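Local structure of PhiRv1 phage protein (Mycobacterium tuberculosis, 6LG3) at residues A[39-51]-A[54-68]. The protein is a bacterial toxin, apparently the one called EST12, that is thought to activate a RACK1-NLRP3-gasdermin D pyroptosis and IL-1 beta immune pathway. Residues are numbered along the deposited sequence; the frame is centred on the assembly and turned at random.
Sequences DGTLILRGDTENA and EAGGNVLVHADRDWL
Thr41 O is gripped from two directions. Gly56 N donates to it at 3.1 Å, from above the carbonyl plane, and a water donates to it as well. The same water donates to Glu54 OE1 and accepts from Gly57 N. It thus ties the residue just before strand 42-46 to the type I' turn from Ala55 to Asn58, where Gly56 and Gly57 both have positive phi. Beside it, Ile43 and Glu54 form a hydrogen-bonded antiparallel pair. Glu54 N to Ile43 O is 2.9 Å, and Ile43 N returns a bond to Glu54 O. The Glu54 side chain is extended beyond CG and carries OE2 to the edge of the Arg45 guanidinium. Arg45 NE makes a weak hydrogen bond of 3.5 Å to Glu54 OE2, part of a salt bridge, with the two planes 86° apart. Arg45 also makes a cation-pi contact with Tyr52.

The fold here is a three-stranded antiparallel meander, with strand 50-55 between strands 42-46 and 58-64. Leu42 and Ala55 both pack on Phe36 of helix 26-39. At the other end, Ala51 N donates to Ala63 O at 2.8 Å, and Ala63 N returns a bond to Ala51 O. Helix 65-73 follows directly. Asp64 is its N-cap, and Asp64 OD1 accepts from Trp67 N. Arg65 N donates to Glu49 O at 3.0 Å, fastening the first turn of the helix to the loop. A second water donates to both Glu49 O and Asp64 OD2.

Bends at chi2 (-77°) and chi3 (-56°) lay Arg65 CG and CD against the backbone of Asp47 and Asn50. Arg65 CG lies 3.4 Å from Asn50 N. That N donates to Asp47 OD1, which also accepts from Glu49 N in an Asx turn. Asp47 OD2 is hydrogen-bonded with Tyr52 OH. Ala51 CB touches Leu68 CD2 at 3.7 Å.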
ATOM      1  N   ASP A  39     -15.078  -1.706  -0.849  1.00 35.55           N
ATOM      2  CA  ASP A  39     -15.542  -3.034  -0.445  1.00 37.62           C
ATOM      3  C   ASP A  39     -15.039  -3.447   0.939  1.00 40.18           C
ATOM      4  O   ASP A  39     -15.510  -4.450   1.481  1.00 36.34           O
ATOM      5  CB  ASP A  39     -15.137  -4.074  -1.492  1.00 49.70           C
ATOM      6  CG  ASP A  39     -16.069  -5.282  -1.517  1.00 75.76           C
ATOM      7  OD1 ASP A  39     -16.570  -5.608  -2.613  1.00 86.28           O
ATOM      8  OD2 ASP A  39     -16.286  -5.929  -0.470  1.00 83.31           O
ATOM      9  N   GLY A  40     -14.122  -2.696   1.541  1.00 30.83           N
ATOM     10  CA  GLY A  40     -13.622  -3.049   2.855  1.00 31.85           C
ATOM     11  C   GLY A  40     -12.505  -4.069   2.846  1.00 37.28           C
ATOM     12  O   GLY A  40     -12.215  -4.666   3.886  1.00 39.15           O
ATOM     13  N   THR A  41     -11.873  -4.297   1.695  1.00 33.68           N
ATOM     14  CA  THR A  41     -10.813  -5.290   1.570  1.00 34.93           C
ATOM     15  C   THR A  41      -9.447  -4.664   1.307  1.00 37.12           C
ATOM     16  O   THR A  41      -8.509  -5.377   0.927  1.00 41.01           O
ATOM     17  CB  THR A  41     -11.157  -6.294   0.464  1.00 36.36           C
ATOM     18  OG1 THR A  41     -11.214  -5.624  -0.801  1.00 41.14           O
ATOM     19  CG2 THR A  41     -12.501  -6.948   0.742  1.00 42.51           C
ATOM     20  N   LEU A  42      -9.305  -3.353   1.496  1.00 31.32           N
ATOM     21  CA  LEU A  42      -8.001  -2.696   1.428  1.00 27.59           C
ATOM     22  C   LEU A  42      -7.496  -2.566   2.855  1.00 36.87           C
ATOM     23  O   LEU A  42      -7.975  -1.718   3.614  1.00 37.16           O
ATOM     24  CB  LEU A  42      -8.083  -1.333   0.744  1.00 29.18           C
ATOM     25  CG  LEU A  42      -6.748  -0.616   0.496  1.00 34.74           C
ATOM     26  CD1 LEU A  42      -5.869  -1.423  -0.445  1.00 39.20           C
ATOM     27  CD2 LEU A  42      -6.993   0.770  -0.060  1.00 38.50           C
ATOM     28  N   ILE A  43      -6.542  -3.416   3.220  1.00 27.59           N
ATOM     29  CA  ILE A  43      -6.134  -3.590   4.604  1.00 32.27           C
ATOM     30  C   ILE A  43      -4.674  -3.194   4.696  1.00 32.82           C
ATOM     31  O   ILE A  43      -3.836  -3.732   3.960  1.00 31.65           O
ATOM     32  CB  ILE A  43      -6.332  -5.038   5.084  1.00 34.13           C
ATOM     33  CG1 ILE A  43      -7.789  -5.485   4.914  1.00 39.93           C
ATOM     34  CG2 ILE A  43      -5.859  -5.187   6.526  1.00 34.41           C
ATOM     35  CD1 ILE A  43      -8.771  -4.668   5.694  1.00 45.55           C
ATOM     36  N   LEU A  44      -4.374  -2.243   5.573  1.00 31.22           N
ATOM     37  CA  LEU A  44      -3.003  -1.896   5.919  1.00 33.54           C
ATOM     38  C   LEU A  44      -2.727  -2.432   7.313  1.00 40.09           C
ATOM     39  O   LEU A  44      -3.506  -2.180   8.241  1.00 39.96           O
ATOM     40  CB  LEU A  44      -2.786  -0.383   5.856  1.00 37.86           C
ATOM     41  CG  LEU A  44      -2.243   0.104   4.515  1.00 50.73           C
ATOM     42  CD1 LEU A  44      -2.401   1.611   4.362  1.00 52.50           C
ATOM     43  CD2 LEU A  44      -0.785  -0.286   4.419  1.00 58.09           C
ATOM     44  N   ARG A  45      -1.645  -3.192   7.462  1.00 29.75           N
ATOM     45  CA  ARG A  45      -1.327  -3.764   8.763  0.59 33.24           C
ATOM     46  C   ARG A  45       0.184  -3.867   8.907  1.00 36.57           C
ATOM     47  O   ARG A  45       0.940  -3.680   7.953  1.00 30.75           O
ATOM     48  CB  ARG A  45      -1.995  -5.129   8.953  0.59 33.72           C
ATOM     49  CG  ARG A  45      -1.671  -6.133   7.861  0.59 36.72           C
ATOM     50  CD  ARG A  45      -2.311  -7.492   8.129  0.59 40.79           C
ATOM     51  NE  ARG A  45      -1.619  -8.554   7.403  0.59 44.38           N
ATOM     52  CZ  ARG A  45      -0.470  -9.098   7.800  0.59 46.34           C
ATOM     53  NH1 ARG A  45       0.117  -8.684   8.917  0.59 44.33           N
ATOM     54  NH2 ARG A  45       0.096 -10.055   7.079  0.59 48.37           N
ATOM     55  N   GLY A  46       0.624  -4.139  10.120  1.00 38.35           N
ATOM     56  CA  GLY A  46       2.048  -4.223  10.387  1.00 38.80           C
ATOM     57  C   GLY A  46       2.334  -5.184  11.514  1.00 34.66           C
ATOM     58  O   GLY A  46       1.470  -5.467  12.351  1.00 36.95           O
ATOM     59  N   ASP A  47       3.541  -5.717  11.514  1.00 29.55           N
ATOM     60  CA  ASP A  47       4.082  -6.388  12.684  1.00 32.37           C
ATOM     61  C   ASP A  47       5.414  -5.713  13.002  1.00 34.00           C
ATOM     62  O   ASP A  47       5.767  -4.693  12.396  1.00 34.50           O
ATOM     63  CB  ASP A  47       4.193  -7.902  12.458  1.00 33.93           C
ATOM     64  CG  ASP A  47       5.002  -8.263  11.222  1.00 38.13           C
ATOM     65  OD1 ASP A  47       6.135  -7.750  11.061  1.00 34.85           O
ATOM     66  OD2 ASP A  47       4.503  -9.080  10.416  1.00 39.04           O
ATOM     67  N   THR A  48       6.160  -6.276  13.958  1.00 31.50           N
ATOM     68  CA  THR A  48       7.400  -5.614  14.370  1.00 32.98           C
ATOM     69  C   THR A  48       8.466  -5.632  13.289  1.00 38.32           C
ATOM     70  O   THR A  48       9.441  -4.885  13.395  1.00 40.00           O
ATOM     71  CB  THR A  48       7.957  -6.247  15.639  1.00 37.72           C
ATOM     72  OG1 THR A  48       8.181  -7.645  15.421  1.00 41.09           O
ATOM     73  CG2 THR A  48       6.976  -6.062  16.780  1.00 44.13           C
ATOM     74  N   GLU A  49       8.305  -6.450  12.257  1.00 34.34           N
ATOM     75  CA  GLU A  49       9.272  -6.527  11.172  1.00 36.01           C
ATOM     76  C   GLU A  49       8.814  -5.830   9.897  1.00 38.25           C
ATOM     77  O   GLU A  49       9.615  -5.130   9.270  1.00 32.99           O
ATOM     78  CB  GLU A  49       9.592  -7.994  10.852  1.00 42.67           C
ATOM     79  CG  GLU A  49      10.824  -8.558  11.561  1.00 60.03           C
ATOM     80  CD  GLU A  49      10.495  -9.190  12.906  1.00 73.18           C
ATOM     81  OE1 GLU A  49      11.443  -9.519  13.638  1.00 76.06           O
ATOM     82  OE2 GLU A  49       9.299  -9.354  13.220  1.00 74.96           O
ATOM     83  N   ASN A  50       7.549  -5.980   9.496  1.00 28.55           N
ATOM     84  CA  ASN A  50       7.127  -5.534   8.178  1.00 24.61           C
ATOM     85  C   ASN A  50       5.777  -4.836   8.251  1.00 29.29           C
ATOM     86  O   ASN A  50       4.991  -5.039   9.179  1.00 31.90           O
ATOM     87  CB  ASN A  50       7.027  -6.715   7.203  1.00 36.75           C
ATOM     88  CG  ASN A  50       8.236  -7.617   7.261  1.00 44.76           C
ATOM     89  OD1 ASN A  50       8.260  -8.586   8.024  1.00 56.39           O
ATOM     90  ND2 ASN A  50       9.257  -7.295   6.480  1.00 42.72           N
ATOM     91  N   ALA A  51       5.512  -4.027   7.230  1.00 25.85           N
ATOM     92  CA  ALA A  51       4.193  -3.493   6.930  1.00 28.04           C
ATOM     93  C   ALA A  51       3.679  -4.160   5.661  1.00 28.33           C
ATOM     94  O   ALA A  51       4.462  -4.545   4.787  1.00 29.06           O
ATOM     95  CB  ALA A  51       4.245  -1.973   6.748  1.00 26.53           C
ATOM     96  N   GLU A  54      -2.733  -5.122   1.680  1.00 27.84           N
ATOM     97  CA  GLU A  54      -3.519  -6.184   1.066  1.00 31.27           C
ATOM     98  C   GLU A  54      -4.720  -5.602   0.341  1.00 35.10           C
ATOM     99  O   GLU A  54      -5.388  -4.697   0.856  1.00 35.01           O
ATOM    100  CB  GLU A  54      -4.078  -7.164   2.093  1.00 37.93           C
ATOM    101  CG  GLU A  54      -3.145  -7.969   2.905  1.00 55.23           C
ATOM    102  CD  GLU A  54      -3.920  -8.956   3.770  1.00 70.74           C
ATOM    103  OE1 GLU A  54      -5.165  -9.014   3.626  1.00 70.25           O
ATOM    104  OE2 GLU A  54      -3.297  -9.666   4.584  1.00 78.06           O
ATOM    105  N   ALA A  55      -5.023  -6.170  -0.825  1.00 30.42           N
ATOM    106  CA  ALA A  55      -6.209  -5.816  -1.594  1.00 33.51           C
ATOM    107  C   ALA A  55      -6.928  -7.107  -1.944  1.00 36.37           C
ATOM    108  O   ALA A  55      -6.346  -7.985  -2.589  1.00 35.25           O
ATOM    109  CB  ALA A  55      -5.844  -5.032  -2.857  1.00 34.76           C
ATOM    110  N   GLY A  56      -8.176  -7.234  -1.507  1.00 39.14           N
ATOM    111  CA  GLY A  56      -8.935  -8.438  -1.818  1.00 40.52           C
ATOM    112  C   GLY A  56      -8.270  -9.712  -1.348  1.00 42.52           C
ATOM    113  O   GLY A  56      -8.257 -10.710  -2.081  1.00 47.42           O
ATOM    114  N   GLY A  57      -7.676  -9.691  -0.152  1.00 44.39           N
ATOM    115  CA  GLY A  57      -7.058 -10.865   0.431  1.00 46.51           C
ATOM    116  C   GLY A  57      -5.670 -11.198  -0.071  1.00 48.55           C
ATOM    117  O   GLY A  57      -5.080 -12.176   0.404  1.00 55.84           O
ATOM    118  N   ASN A  58      -5.127 -10.429  -1.012  1.00 38.65           N
ATOM    119  CA  ASN A  58      -3.787 -10.652  -1.536  1.00 40.38           C
ATOM    120  C   ASN A  58      -2.870  -9.508  -1.141  1.00 37.93           C
ATOM    121  O   ASN A  58      -3.259  -8.338  -1.211  1.00 35.99           O
ATOM    122  CB  ASN A  58      -3.797 -10.793  -3.056  1.00 45.44           C
ATOM    123  CG  ASN A  58      -4.931 -11.660  -3.544  1.00 58.42           C
ATOM    124  OD1 ASN A  58      -5.146 -12.752  -3.024  1.00 63.70           O
ATOM    125  ND2 ASN A  58      -5.668 -11.181  -4.543  1.00 59.59           N
ATOM    126  N   VAL A  59      -1.649  -9.855  -0.736  1.00 37.82           N
ATOM    127  CA  VAL A  59      -0.667  -8.843  -0.360  1.00 33.28           C
ATOM    128  C   VAL A  59      -0.126  -8.183  -1.616  1.00 35.54           C
ATOM    129  O   VAL A  59       0.527  -8.832  -2.445  1.00 37.89           O
ATOM    130  CB  VAL A  59       0.467  -9.451   0.471  1.00 36.31           C
ATOM    131  CG1 VAL A  59       1.518  -8.369   0.762  1.00 29.68           C
ATOM    132  CG2 VAL A  59      -0.073 -10.051   1.759  1.00 39.77           C
ATOM    133  N   LEU A  60      -0.390  -6.887  -1.767  1.00 28.20           N
ATOM    134  CA  LEU A  60       0.184  -6.120  -2.860  1.00 27.72           C
ATOM    135  C   LEU A  60       1.567  -5.589  -2.510  1.00 33.56           C
ATOM    136  O   LEU A  60       2.445  -5.545  -3.379  1.00 33.75           O
ATOM    137  CB  LEU A  60      -0.723  -4.945  -3.225  1.00 30.98           C
ATOM    138  CG  LEU A  60      -1.953  -5.202  -4.097  1.00 38.30           C
ATOM    139  CD1 LEU A  60      -2.684  -3.899  -4.341  1.00 35.95           C
ATOM    140  CD2 LEU A  60      -1.579  -5.847  -5.412  1.00 42.24           C
ATOM    141  N   VAL A  61       1.773  -5.171  -1.256  1.00 33.06           N
ATOM    142  CA  VAL A  61       3.020  -4.519  -0.856  1.00 28.56           C
ATOM    143  C   VAL A  61       3.460  -5.067   0.489  1.00 28.51           C
ATOM    144  O   VAL A  61       2.649  -5.195   1.409  1.00 29.43           O
ATOM    145  CB  VAL A  61       2.869  -2.983  -0.748  1.00 30.45           C
ATOM    146  CG1 VAL A  61       4.197  -2.320  -0.323  1.00 35.78           C
ATOM    147  CG2 VAL A  61       2.356  -2.385  -2.042  1.00 36.14           C
ATOM    148  N   HIS A  62       4.749  -5.364   0.625  1.00 29.05           N
ATOM    149  CA  HIS A  62       5.317  -5.494   1.957  1.00 31.27           C
ATOM    150  C   HIS A  62       6.611  -4.696   2.016  1.00 30.94           C
ATOM    151  O   HIS A  62       7.377  -4.657   1.047  1.00 33.05           O
ATOM    152  CB  HIS A  62       5.534  -6.957   2.376  1.00 36.59           C
ATOM    153  CG  HIS A  62       6.504  -7.709   1.526  1.00 48.13           C
ATOM    154  ND1 HIS A  62       7.860  -7.709   1.771  1.00 55.49           N
ATOM    155  CD2 HIS A  62       6.312  -8.521   0.458  1.00 58.82           C
ATOM    156  CE1 HIS A  62       8.466  -8.470   0.877  1.00 65.36           C
ATOM    157  NE2 HIS A  62       7.549  -8.975   0.069  1.00 67.53           N
ATOM    158  N   ALA A  63       6.810  -4.005   3.129  1.00 24.12           N
ATOM    159  CA  ALA A  63       7.966  -3.135   3.291  1.00 27.27           C
ATOM    160  C   ALA A  63       8.535  -3.311   4.691  1.00 30.56           C
ATOM    161  O   ALA A  63       7.785  -3.396   5.661  1.00 25.52           O
ATOM    162  CB  ALA A  63       7.599  -1.664   3.059  1.00 27.87           C
ATOM    163  N   ASP A  64       9.858  -3.366   4.786  1.00 27.65           N
ATOM    164  CA  ASP A  64      10.507  -3.374   6.087  1.00 24.95           C
ATOM    165  C   ASP A  64      10.067  -2.162   6.901  1.00 27.22           C
ATOM    166  O   ASP A  64       9.965  -1.055   6.375  1.00 29.56           O
ATOM    167  CB  ASP A  64      12.020  -3.347   5.888  1.00 27.59           C
ATOM    168  CG  ASP A  64      12.764  -3.210   7.180  1.00 31.18           C
ATOM    169  OD1 ASP A  64      13.250  -2.105   7.443  1.00 32.65           O
ATOM    170  OD2 ASP A  64      12.860  -4.215   7.908  1.00 35.79           O
ATOM    171  N   ARG A  65       9.793  -2.372   8.197  1.00 26.71           N
ATOM    172  CA  ARG A  65       9.244  -1.285   9.015  1.00 26.72           C
ATOM    173  C   ARG A  65      10.262  -0.170   9.253  1.00 33.07           C
ATOM    174  O   ARG A  65       9.890   1.006   9.302  1.00 34.15           O
ATOM    175  CB  ARG A  65       8.739  -1.817  10.362  1.00 34.99           C
ATOM    176  CG  ARG A  65       7.457  -2.646  10.294  1.00 39.38           C
ATOM    177  CD  ARG A  65       6.196  -1.803  10.114  1.00 29.27           C
ATOM    178  NE  ARG A  65       6.012  -0.786  11.149  1.00 36.01           N
ATOM    179  CZ  ARG A  65       5.189  -0.904  12.188  1.00 40.96           C
ATOM    180  NH1 ARG A  65       4.484  -2.015  12.365  1.00 39.09           N
ATOM    181  NH2 ARG A  65       5.085   0.084  13.067  1.00 47.34           N
ATOM    182  N   ASP A  66      11.538  -0.512   9.459  1.00 29.26           N
ATOM    183  CA  ASP A  66      12.564   0.524   9.606  1.00 28.49           C
ATOM    184  C   ASP A  66      12.716   1.329   8.322  1.00 31.24           C
ATOM    185  O   ASP A  66      12.806   2.563   8.355  1.00 29.24           O
ATOM    186  CB  ASP A  66      13.904  -0.096  10.006  1.00 31.87           C
ATOM    187  CG  ASP A  66      13.893  -0.647  11.419  1.00 47.54           C
ATOM    188  OD1 ASP A  66      14.600  -1.642  11.677  1.00 51.82           O
ATOM    189  OD2 ASP A  66      13.172  -0.084  12.270  1.00 55.00           O
ATOM    190  N   TRP A  67      12.762   0.645   7.175  1.00 29.92           N
ATOM    191  CA  TRP A  67      12.830   1.353   5.899  1.00 30.41           C
ATOM    192  C   TRP A  67      11.614   2.256   5.707  1.00 27.91           C
ATOM    193  O   TRP A  67      11.747   3.410   5.269  1.00 25.45           O
ATOM    194  CB  TRP A  67      12.952   0.337   4.756  1.00 29.25           C
ATOM    195  CG  TRP A  67      13.008   0.944   3.380  1.00 29.13           C
ATOM    196  CD1 TRP A  67      14.123   1.239   2.661  1.00 28.49           C
ATOM    197  CD2 TRP A  67      11.890   1.323   2.562  1.00 30.03           C
ATOM    198  NE1 TRP A  67      13.775   1.783   1.445  1.00 33.13           N
ATOM    199  CE2 TRP A  67      12.407   1.843   1.362  1.00 33.31           C
ATOM    200  CE3 TRP A  67      10.503   1.271   2.732  1.00 35.16           C
ATOM    201  CZ2 TRP A  67      11.589   2.311   0.336  1.00 34.37           C
ATOM    202  CZ3 TRP A  67       9.686   1.737   1.706  1.00 32.83           C
ATOM    203  CH2 TRP A  67      10.232   2.249   0.529  1.00 30.94           C
ATOM    204  N   LEU A  68      10.419   1.752   6.032  1.00 27.99           N
ATOM    205  CA  LEU A  68       9.203   2.539   5.851  1.00 25.59           C
ATOM    206  C   LEU A  68       9.184   3.748   6.779  1.00 30.46           C
ATOM    207  O   LEU A  68       8.787   4.847   6.376  1.00 26.18           O
ATOM    208  CB  LEU A  68       7.970   1.667   6.100  1.00 29.04           C
ATOM    209  CG  LEU A  68       6.609   2.301   5.807  1.00 30.47           C
ATOM    210  CD1 LEU A  68       6.425   2.486   4.324  1.00 28.08           C
ATOM    211  CD2 LEU A  68       5.486   1.450   6.380  1.00 28.27           C
TER
HETATM  212  O   HOH W   1      -7.457  -7.913   1.738  1.00 40.15           O
HETATM  213  O   HOH W   2      12.043  -3.408  10.252  1.00 42.54           O